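Local coordinates for protein hydroquinone dioxygenase large subunit (Pseudomonas sp., PDB 4ZXA) that probably catalyses, together with its small subunit and with iron(II) as the native metal, the oxygen-dependent ring cleavage of hydroquinone at a cupin active site, at residues H24-Y29 against R41-A46; F78-V83 against N258-W263; A240-P245 against E317-N322. One frame throughout, in Å; residues are numbered along the deposited sequence.

Interaction 1 (H24-Y29 against R41-A46); sequences HAVTGY and RDEYFA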
loop_
_atom_site.group_PDB
_atom_site.type_symbol
_atom_site.label_atom_id
_atom_site.label_comp_id
_atom_site.label_asym_id
_atom_site.label_seq_id
_atom_site.Cartn_x
_atom_site.Cartn_y
_atom_site.Cartn_z
ATOM N N HIS E 24 0.107 18.804 -18.433
ATOM C CA HIS E 24 -0.807 18.001 -19.228
ATOM C C HIS E 24 -2.175 18.674 -19.241
ATOM O O HIS E 24 -2.626 19.176 -18.213
ATOM C CB HIS E 24 -0.889 16.596 -18.641
ATOM C CG HIS E 24 -1.915 15.719 -19.288
ATOM N ND1 HIS E 24 -3.265 15.858 -19.054
ATOM C CD2 HIS E 24 -1.781 14.672 -20.137
ATOM C CE1 HIS E 24 -3.922 14.946 -19.750
ATOM N NE2 HIS E 24 -3.045 14.210 -20.410
ATOM N N ALA E 25 -2.827 18.679 -20.404
ATOM C CA ALA E 25 -4.085 19.406 -20.599
ATOM C C ALA E 25 -5.179 19.057 -19.583
ATOM O O ALA E 25 -5.914 19.935 -19.115
ATOM C CB ALA E 25 -4.607 19.209 -22.026
ATOM N N VAL E 26 -5.292 17.780 -19.243
ATOM C CA VAL E 26 -6.325 17.354 -18.306
ATOM C C VAL E 26 -5.852 17.390 -16.850
ATOM O O VAL E 26 -6.485 18.032 -16.003
ATOM C CB VAL E 26 -6.849 15.940 -18.645
ATOM C CG1 VAL E 26 -8.061 15.597 -17.784
ATOM C CG2 VAL E 26 -7.195 15.840 -20.127
ATOM N N THR E 27 -4.736 16.711 -16.568
ATOM C CA THR E 27 -4.326 16.473 -15.190
ATOM C C THR E 27 -3.659 17.681 -14.572
ATOM O O THR E 27 -3.772 17.903 -13.365
ATOM C CB THR E 27 -3.381 15.266 -15.057
ATOM O OG1 THR E 27 -2.089 15.607 -15.567
ATOM C CG2 THR E 27 -3.934 14.067 -15.815
ATOM N N GLY E 28 -2.964 18.462 -15.396
ATOM C CA GLY E 28 -2.285 19.657 -14.919
ATOM C C GLY E 28 -0.845 19.398 -14.509
ATOM O O GLY E 28 -0.155 20.303 -14.030
ATOM N N TYR E 29 -0.383 18.166 -14.698
ATOM C CA TYR E 29 0.963 17.798 -14.278
ATOM C C TYR E 29 1.902 17.637 -15.467
ATOM O O TYR E 29 1.474 17.326 -16.569
ATOM C CB TYR E 29 0.958 16.489 -13.475
ATOM C CG TYR E 29 0.080 16.471 -12.233
ATOM C CD1 TYR E 29 0.384 17.256 -11.126
ATOM C CD2 TYR E 29 -1.030 15.635 -12.153
ATOM C CE1 TYR E 29 -0.407 17.227 -9.986
ATOM C CE2 TYR E 29 -1.824 15.603 -11.016
ATOM C CZ TYR E 29 -1.504 16.402 -9.939
ATOM O OH TYR E 29 -2.295 16.380 -8.814
ATOM N N ARG E 41 2.406 11.450 -13.696
ATOM C CA ARG E 41 1.399 11.173 -12.686
ATOM C C ARG E 41 0.027 11.635 -13.150
ATOM O O ARG E 41 -0.091 12.573 -13.929
ATOM C CB ARG E 41 1.762 11.844 -11.361
ATOM C CG ARG E 41 1.305 13.281 -11.244
ATOM C CD ARG E 41 1.003 13.653 -9.807
ATOM N NE ARG E 41 -0.301 13.163 -9.375
ATOM C CZ ARG E 41 -0.840 13.414 -8.188
ATOM N NH1 ARG E 41 -0.193 14.152 -7.304
ATOM N NH2 ARG E 41 -2.031 12.925 -7.886
ATOM N N ASP E 42 -1.010 10.965 -12.666
ATOM C CA ASP E 42 -2.372 11.391 -12.928
ATOM C C ASP E 42 -3.074 11.697 -11.613
ATOM O O ASP E 42 -2.438 12.088 -10.643
ATOM C CB ASP E 42 -3.142 10.340 -13.731
ATOM C CG ASP E 42 -3.148 8.989 -13.066
ATOM O OD1 ASP E 42 -2.953 8.932 -11.841
ATOM O OD2 ASP E 42 -3.351 7.984 -13.770
ATOM N N GLU E 43 -4.386 11.524 -11.585
ATOM C CA GLU E 43 -5.170 11.870 -10.410
ATOM C C GLU E 43 -4.934 10.922 -9.234
ATOM O O GLU E 43 -5.154 11.289 -8.085
ATOM C CB GLU E 43 -6.656 11.929 -10.763
ATOM C CG GLU E 43 -7.028 13.074 -11.691
ATOM C CD GLU E 43 -6.900 12.714 -13.158
ATOM O OE1 GLU E 43 -6.353 11.640 -13.465
ATOM O OE2 GLU E 43 -7.345 13.508 -14.007
ATOM N N TYR E 44 -4.486 9.708 -9.524
ATOM C CA TYR E 44 -4.264 8.712 -8.476
ATOM C C TYR E 44 -2.853 8.109 -8.432
ATOM O O TYR E 44 -2.386 7.714 -7.364
ATOM C CB TYR E 44 -5.268 7.563 -8.613
ATOM C CG TYR E 44 -6.622 7.806 -7.982
ATOM C CD1 TYR E 44 -7.779 7.818 -8.753
ATOM C CD2 TYR E 44 -6.745 8.015 -6.621
ATOM C CE1 TYR E 44 -9.010 8.022 -8.183
ATOM C CE2 TYR E 44 -7.977 8.222 -6.039
ATOM C CZ TYR E 44 -9.111 8.227 -6.823
ATOM O OH TYR E 44 -10.347 8.440 -6.244
ATOM N N PHE E 45 -2.180 8.010 -9.577
ATOM C CA PHE E 45 -0.931 7.257 -9.631
ATOM C C PHE E 45 0.260 7.993 -10.225
ATOM O O PHE E 45 0.141 8.723 -11.209
ATOM C CB PHE E 45 -1.119 5.952 -10.403
ATOM C CG PHE E 45 -2.385 5.220 -10.066
ATOM C CD1 PHE E 45 -2.522 4.566 -8.850
ATOM C CD2 PHE E 45 -3.437 5.173 -10.971
ATOM C CE1 PHE E 45 -3.690 3.890 -8.527
ATOM C CE2 PHE E 45 -4.610 4.490 -10.659
ATOM C CZ PHE E 45 -4.739 3.850 -9.435
ATOM N N ALA E 46 1.422 7.776 -9.620
ATOM C CA ALA E 46 2.677 7.992 -10.316
ATOM C C ALA E 46 2.872 6.810 -11.257
ATOM O O ALA E 46 2.525 5.669 -10.927
ATOM C CB ALA E 46 3.832 8.082 -9.332
HETATM O O HOH W 1 -0.677 13.652 -16.545
#
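Arg-41 lies along one face of the Tyr-29 ring. Its CD sits nearly on the ring normal, 3.5 Å from the Tyr-29 centroid, as a CH-pi contact. The guanidinium then runs on over the phenol end, its plane only 9° from that of the ring, and NE of Arg-41 comes within 3.3 Å of CE2 of Tyr-29. The tyrosine oxygen lies above the middle of the guanidinium, but makes no hydrogen bond to it. Thr-27 adds a smaller contact: its CG2 packs 3.9 Å from OE2 of Glu-43, and its OG1 is 2.6 Å from a water that donates to the carbonyl O of Arg-41.

Behind these contacts, a bend about the CG-CD bond of Arg-41 (chi3 -79°) turns the guanidinium side-on to the O of Asp-42, 2.7 Å from NE and 2.9 Å from NH2, both donors in the carbonyl plane. This grip fixes the rotation of the group over the ring. A leucine here would probably leave the Asp-42 carbonyl without those two donors and the Tyr-29 ring without its flat cover. On the Tyr-29 side, OG1 of Thr-27 accepts from N of Tyr-29 in an ST turn; OD1 of Asp-42 takes the N-H groups of both Tyr-44 and Phe-45, an Asx motif.

Residues 42-44 form the hairpin turn between strands 37-41 and 45-52; the loop that joins strands 19-20 and 32-34 of the same antiparallel sheet contains 24-29. Outside, Tyr-29 OH bonds to Gly-155 O, Glu-43 forms a salt bridge with Arg-156, and OD2 of Asp-42 meets Thr-308 of the second large subunit. Arg-41 also touches Ala-63 at the start of helix 63-75, and Tyr-29 packs on helix 122-136.

Interaction 2 (F78-V83 against N258-W263); sequences FFYGWV and NDRVEW. With CD (cadmium ion), chain I; H8N (4-hydroxybenzonitrile), chain J.
Tyr-80 and Arg-260 stack obliquely beside the metal site of this cupin, where the turn before strand 82-84 comes up against the loop that leads from strand 251-257 into strand 262-266.

The flat groups come first. The Arg-260 guanidinium spreads over the rim of the Tyr-80 ring, the planes 29° apart, with CD1 of the tyrosine 3.3 Å from CZ of the arginine. A salt bridge within the loop steadies it: NE of Arg-260 donates to OD1 of Asp-259, 3.0 Å away, from above the carboxylate plane. The other oxygen of that carboxylate is held by Tyr-95 OH.

Close packing follows, with no hydrogen bond joining the two segments. OD1 of Asp-259 also rests 3.5 Å from CB of Tyr-80. Gly-81, at a positive phi of 57°, faces the backbone of Asn-258 so tightly that a side chain would press on the carbonyl carbon of Asn-258. Trp-82 presents the CZ3 edge of its ring to the O of Asn-258, a carbonyl that also accepts from Lys-278.

Metal bonds make up the third group. OD1 of Asn-258 binds the cadmium ion at 2.3 Å, both Glu-262 oxygens chelate it, and His-256 and His-303 supply two more ligand atoms. A weak bond from ND2 of Asn-258 to OE1 of Glu-262 links two of the ligands, while the same amide donates to Pro-298 O. Tyr-80 O accepts from the far nitrogen of His-256, so the turn serves as second shell. The nitrile nitrogen NAA of 4-hydroxybenzonitrile binds the cadmium at 2.3 Å. Phe-79, its CG swung away from the backbone N (chi1 -151°), meets that nitrile with its ring edge, CE2 lying 3.7 Å from NAA.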
loop_
_atom_site.group_PDB
_atom_site.type_symbol
_atom_site.label_atom_id
_atom_site.label_comp_id
_atom_site.label_asym_id
_atom_site.label_seq_id
_atom_site.Cartn_x
_atom_site.Cartn_y
_atom_site.Cartn_z
ATOM N N PHE E 78 19.709 10.439 -1.088
ATOM C CA PHE E 78 19.747 9.055 -1.564
ATOM C C PHE E 78 20.318 8.072 -0.552
ATOM O O PHE E 78 20.522 6.900 -0.858
ATOM C CB PHE E 78 20.407 8.959 -2.947
ATOM C CG PHE E 78 19.683 9.757 -3.993
ATOM C CD1 PHE E 78 18.495 9.277 -4.545
ATOM C CD2 PHE E 78 20.148 11.001 -4.388
ATOM C CE1 PHE E 78 17.790 10.015 -5.503
ATOM C CE2 PHE E 78 19.461 11.745 -5.336
ATOM C CZ PHE E 78 18.273 11.253 -5.900
ATOM N N PHE E 79 20.551 8.555 0.665
ATOM C CA PHE E 79 20.820 7.675 1.787
ATOM C C PHE E 79 22.025 6.775 1.504
ATOM O O PHE E 79 23.027 7.228 0.951
ATOM C CB PHE E 79 19.573 6.833 2.071
ATOM C CG PHE E 79 19.424 6.423 3.515
ATOM C CD1 PHE E 79 20.133 7.072 4.512
ATOM C CD2 PHE E 79 18.583 5.380 3.869
ATOM C CE1 PHE E 79 19.998 6.686 5.853
ATOM C CE2 PHE E 79 18.448 4.986 5.198
ATOM C CZ PHE E 79 19.148 5.640 6.191
ATOM N N TYR E 80 21.917 5.504 1.889
ATOM C CA TYR E 80 22.957 4.502 1.649
ATOM C C TYR E 80 22.246 3.285 1.126
ATOM O O TYR E 80 21.062 3.122 1.376
ATOM C CB TYR E 80 23.668 4.115 2.960
ATOM C CG TYR E 80 24.207 5.294 3.681
ATOM C CD1 TYR E 80 25.435 5.826 3.340
ATOM C CD2 TYR E 80 23.466 5.922 4.672
ATOM C CE1 TYR E 80 25.937 6.938 3.991
ATOM C CE2 TYR E 80 23.953 7.044 5.326
ATOM C CZ TYR E 80 25.190 7.544 4.985
ATOM O OH TYR E 80 25.681 8.650 5.636
ATOM N N GLY E 81 22.957 2.404 0.445
ATOM C CA GLY E 81 22.340 1.168 -0.007
ATOM C C GLY E 81 21.110 1.388 -0.881
ATOM O O GLY E 81 21.073 2.325 -1.694
ATOM N N TRP E 82 20.097 0.539 -0.707
ATOM C CA TRP E 82 18.945 0.542 -1.601
ATOM C C TRP E 82 17.718 1.164 -0.943
ATOM O O TRP E 82 17.226 0.665 0.073
ATOM C CB TRP E 82 18.589 -0.877 -2.041
ATOM C CG TRP E 82 19.628 -1.593 -2.843
ATOM C CD1 TRP E 82 19.562 -1.922 -4.170
ATOM C CD2 TRP E 82 20.880 -2.114 -2.368
ATOM N NE1 TRP E 82 20.699 -2.599 -4.551
ATOM C CE2 TRP E 82 21.523 -2.730 -3.459
ATOM C CE3 TRP E 82 21.520 -2.109 -1.123
ATOM C CZ2 TRP E 82 22.783 -3.339 -3.344
ATOM C CZ3 TRP E 82 22.774 -2.712 -1.015
ATOM C CH2 TRP E 82 23.386 -3.319 -2.117
ATOM N N VAL E 83 17.217 2.243 -1.535
ATOM C CA VAL E 83 15.990 2.872 -1.082
ATOM C C VAL E 83 14.849 2.456 -2.028
ATOM O O VAL E 83 14.800 2.875 -3.185
ATOM C CB VAL E 83 16.152 4.385 -1.085
ATOM C CG1 VAL E 83 14.862 5.064 -0.652
ATOM C CG2 VAL E 83 17.343 4.804 -0.199
ATOM N N ASN E 258 20.062 -2.501 3.381
ATOM C CA ASN E 258 21.263 -1.988 4.046
ATOM C C ASN E 258 22.589 -2.225 3.296
ATOM O O ASN E 258 22.693 -3.146 2.496
ATOM C CB ASN E 258 21.357 -2.594 5.451
ATOM C CG ASN E 258 20.472 -1.882 6.472
ATOM O OD1 ASN E 258 19.552 -1.141 6.118
ATOM N ND2 ASN E 258 20.757 -2.108 7.751
ATOM N N ASP E 259 23.606 -1.405 3.562
ATOM C CA ASP E 259 24.965 -1.730 3.111
ATOM C C ASP E 259 26.029 -1.466 4.184
ATOM O O ASP E 259 27.234 -1.457 3.904
ATOM C CB ASP E 259 25.314 -0.966 1.832
ATOM C CG ASP E 259 25.603 0.497 2.090
ATOM O OD1 ASP E 259 25.194 1.014 3.151
ATOM O OD2 ASP E 259 26.241 1.129 1.227
ATOM N N ARG E 260 25.560 -1.218 5.403
ATOM C CA ARG E 260 26.402 -1.084 6.583
ATOM C C ARG E 260 25.522 -1.492 7.750
ATOM O O ARG E 260 24.318 -1.569 7.596
ATOM C CB ARG E 260 26.862 0.361 6.756
ATOM C CG ARG E 260 25.731 1.380 6.776
ATOM C CD ARG E 260 26.227 2.781 6.410
ATOM N NE ARG E 260 26.741 2.769 5.045
ATOM C CZ ARG E 260 27.618 3.638 4.548
ATOM N NH1 ARG E 260 28.084 4.623 5.308
ATOM N NH2 ARG E 260 28.023 3.521 3.280
ATOM N N VAL E 261 26.104 -1.767 8.907
ATOM C CA VAL E 261 25.313 -2.044 10.092
ATOM C C VAL E 261 24.697 -0.721 10.573
ATOM O O VAL E 261 25.367 0.318 10.559
ATOM C CB VAL E 261 26.192 -2.653 11.211
ATOM C CG1 VAL E 261 25.436 -2.687 12.536
ATOM C CG2 VAL E 261 26.667 -4.050 10.837
ATOM N N GLU E 262 23.429 -0.755 10.979
ATOM C CA GLU E 262 22.784 0.406 11.590
ATOM C C GLU E 262 22.438 0.105 13.036
ATOM O O GLU E 262 22.191 -1.058 13.374
ATOM C CB GLU E 262 21.492 0.751 10.867
ATOM C CG GLU E 262 21.684 1.223 9.462
ATOM C CD GLU E 262 20.419 1.112 8.641
ATOM O OE1 GLU E 262 19.516 0.348 9.058
ATOM O OE2 GLU E 262 20.327 1.788 7.596
ATOM N N TRP E 263 22.402 1.147 13.873
ATOM C CA TRP E 263 21.969 1.002 15.261
ATOM C C TRP E 263 20.726 1.841 15.568
ATOM O O TRP E 263 20.671 3.038 15.282
ATOM C CB TRP E 263 23.100 1.343 16.230
ATOM C CG TRP E 263 24.236 0.362 16.183
ATOM C CD1 TRP E 263 25.282 0.357 15.299
ATOM C CD2 TRP E 263 24.452 -0.756 17.060
ATOM N NE1 TRP E 263 26.136 -0.694 15.574
ATOM C CE2 TRP E 263 25.645 -1.391 16.647
ATOM C CE3 TRP E 263 23.767 -1.274 18.163
ATOM C CZ2 TRP E 263 26.152 -2.517 17.292
ATOM C CZ3 TRP E 263 24.266 -2.389 18.793
ATOM C CH2 TRP E 263 25.449 -2.996 18.363
HETATM CD CD CD I . 18.243 0.566 7.031
HETATM N NAA H8N J . 17.004 2.500 7.470
HETATM C CAC H8N J . 16.420 3.364 7.939
HETATM C CAI H8N J . 15.659 4.470 8.590
HETATM C CAF H8N J . 15.164 4.264 9.872
HETATM C CAD H8N J . 14.446 5.270 10.511
HETATM C CAH H8N J . 14.249 6.463 9.834
HETATM O OAB H8N J . 13.533 7.456 10.448
HETATM C CAE H8N J . 14.743 6.673 8.551
HETATM C CAG H8N J . 15.459 5.665 7.924
#

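Interaction 3 (A240-P245 against E317-N322); sequences ASLFCP and ENATPN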
loop_
_atom_site.group_PDB
_atom_site.type_symbol
_atom_site.label_atom_id
_atom_site.label_comp_id
_atom_site.label_asym_id
_atom_site.label_seq_id
_atom_site.Cartn_x
_atom_site.Cartn_y
_atom_site.Cartn_z
ATOM N N ALA E 240 33.165 10.891 13.849
ATOM C CA ALA E 240 32.359 10.216 12.834
ATOM C C ALA E 240 31.012 9.721 13.382
ATOM O O ALA E 240 30.099 9.419 12.614
ATOM C CB ALA E 240 33.136 9.055 12.193
ATOM N N SER E 241 30.908 9.623 14.707
ATOM C CA SER E 241 29.692 9.165 15.376
ATOM C C SER E 241 28.638 10.271 15.417
ATOM O O SER E 241 28.884 11.356 15.958
ATOM C CB SER E 241 30.025 8.727 16.799
ATOM O OG SER E 241 28.849 8.465 17.532
ATOM N N LEU E 242 27.474 10.001 14.829
ATOM C CA LEU E 242 26.376 10.971 14.823
ATOM C C LEU E 242 25.105 10.410 15.480
ATOM O O LEU E 242 24.621 9.317 15.137
ATOM C CB LEU E 242 26.045 11.430 13.405
ATOM C CG LEU E 242 27.157 11.842 12.446
ATOM C CD1 LEU E 242 26.586 12.083 11.046
ATOM C CD2 LEU E 242 27.900 13.068 12.940
ATOM N N PHE E 243 24.568 11.158 16.433
ATOM C CA PHE E 243 23.237 10.860 16.942
ATOM C C PHE E 243 22.198 11.547 16.044
ATOM O O PHE E 243 22.199 12.773 15.915
ATOM C CB PHE E 243 23.107 11.296 18.401
ATOM C CG PHE E 243 23.487 10.224 19.386
ATOM C CD1 PHE E 243 24.127 9.067 18.962
ATOM C CD2 PHE E 243 23.176 10.355 20.734
ATOM C CE1 PHE E 243 24.464 8.059 19.874
ATOM C CE2 PHE E 243 23.508 9.358 21.642
ATOM C CZ PHE E 243 24.153 8.213 21.217
ATOM N N CYS E 244 21.330 10.762 15.412
ATOM C CA CYS E 244 20.355 11.317 14.465
ATOM C C CYS E 244 18.930 10.912 14.802
ATOM O O CYS E 244 18.340 10.098 14.094
ATOM C CB CYS E 244 20.667 10.849 13.045
ATOM S SG CYS E 244 22.425 10.896 12.603
ATOM N N PRO E 245 18.367 11.487 15.880
ATOM C CA PRO E 245 17.020 11.120 16.334
ATOM C C PRO E 245 15.995 11.555 15.311
ATOM O O PRO E 245 16.281 12.436 14.497
ATOM C CB PRO E 245 16.828 11.957 17.602
ATOM C CG PRO E 245 18.195 12.542 17.914
ATOM C CD PRO E 245 18.916 12.626 16.628
ATOM N N GLU E 317 24.365 6.948 13.615
ATOM C CA GLU E 317 25.053 6.780 12.350
ATOM C C GLU E 317 26.558 6.895 12.499
ATOM O O GLU E 317 27.065 7.476 13.468
ATOM C CB GLU E 317 24.546 7.802 11.334
ATOM C CG GLU E 317 23.139 7.509 10.821
ATOM C CD GLU E 317 22.685 8.517 9.780
ATOM O OE1 GLU E 317 23.528 9.329 9.336
ATOM O OE2 GLU E 317 21.486 8.510 9.418
ATOM N N ASN E 318 27.259 6.351 11.513
ATOM C CA ASN E 318 28.709 6.384 11.461
ATOM C C ASN E 318 29.149 6.943 10.112
ATOM O O ASN E 318 29.056 6.272 9.094
ATOM C CB ASN E 318 29.273 4.978 11.666
ATOM C CG ASN E 318 30.801 4.950 11.644
ATOM O OD1 ASN E 318 31.449 5.973 11.415
ATOM N ND2 ASN E 318 31.377 3.779 11.884
ATOM N N ALA E 319 29.633 8.176 10.112
ATOM C CA ALA E 319 29.904 8.899 8.881
ATOM C C ALA E 319 31.331 8.691 8.331
ATOM O O ALA E 319 31.847 9.525 7.581
ATOM C CB ALA E 319 29.626 10.378 9.093
ATOM N N THR E 320 31.958 7.581 8.702
ATOM C CA THR E 320 33.282 7.232 8.202
ATOM C C THR E 320 33.259 6.857 6.703
ATOM O O THR E 320 32.550 5.933 6.292
ATOM C CB THR E 320 33.873 6.064 9.018
ATOM O OG1 THR E 320 33.939 6.424 10.409
ATOM C CG2 THR E 320 35.259 5.706 8.505
ATOM N N PRO E 321 34.065 7.554 5.892
ATOM C CA PRO E 321 34.015 7.476 4.426
ATOM C C PRO E 321 34.270 6.090 3.809
ATOM O O PRO E 321 33.645 5.778 2.794
ATOM C CB PRO E 321 35.120 8.448 3.995
ATOM C CG PRO E 321 35.314 9.370 5.166
ATOM C CD PRO E 321 35.088 8.509 6.354
ATOM N N ASN E 322 35.155 5.277 4.382
ATOM C CA ASN E 322 35.525 4.025 3.713
ATOM C C ASN E 322 34.717 2.798 4.148
ATOM O O ASN E 322 35.142 1.658 3.943
ATOM C CB ASN E 322 37.035 3.761 3.819
ATOM C CG ASN E 322 37.468 3.325 5.225
ATOM O OD1 ASN E 322 36.719 3.462 6.190
ATOM N ND2 ASN E 322 38.677 2.780 5.333
#
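The amide oxygen OD1 of Asn-318 is gripped by two donors of Thr-320 while the CB of Ala-240 rests against it from the other segment. The hydroxyl OG1 of Thr-320 donates to OD1 of Asn-318 at 2.7 Å, tilted a little from the carbonyl plane, and the backbone N of Thr-320 reaches the same oxygen at 3.2 Å from well above that plane, closing an Asx turn. Ala-240 fits its methyl against this pair, CB lying 3.3 Å from OG1 of Thr-320. Its own carbonyl O takes a nearly straight bond from N of Ala-319 at 2.8 Å.

Further in, the backbones form a regular antiparallel pair, strand 241-249 beside strand 310-318 in one sheet of the cupin domain. Leu-242 and Glu-317 are the hydrogen-bonded pair: N of Leu-242 donates to O of Glu-317 at 2.9 Å, and N of Glu-317 returns a bond to O of Leu-242 at 2.8 Å. Ser-241 and Asn-318 are the non-hydrogen-bonded pair, on the face turned to the small subunit. There OG of Ser-241 bonds to Trp-316 NE1 and also to Gln-151 of the small subunit, and ND2 of Asn-318 to Asn-58 of the small subunit.

On the opposite face, CD1 of Leu-242 packs on the methyl of Ala-319. Glu-317 runs out straight beyond CG (chi2 -178°), its side chain about 7 Å from the bound 4-hydroxybenzonitrile. The SG of Cys-244 lies alongside it, touching the chain from CB to the carboxylate, and comes 3.7 Å from CD of Glu-317.

In the fold
From the N terminus, interaction 1 comes first: a short local closure that folds the loop after strand 19-20 onto a hairpin turn of the N-terminal antiparallel sheet. It is complete before interaction 2 opens, and their centres lie 32 Å apart, on opposite sides of the chain's centre. Interaction 2 closes a far longer loop, bringing 78-83 from the N-terminal family region to 258-263 at the metal site. Interaction 3 crosses it, since 240-245 falls between the two segments of interaction 2 and 317-322 follows them. These two touch, Phe-79 packing against Glu-317 and Arg-260 against Asn-318, and strands 262-266 and 310-318 are neighbours in one sheet.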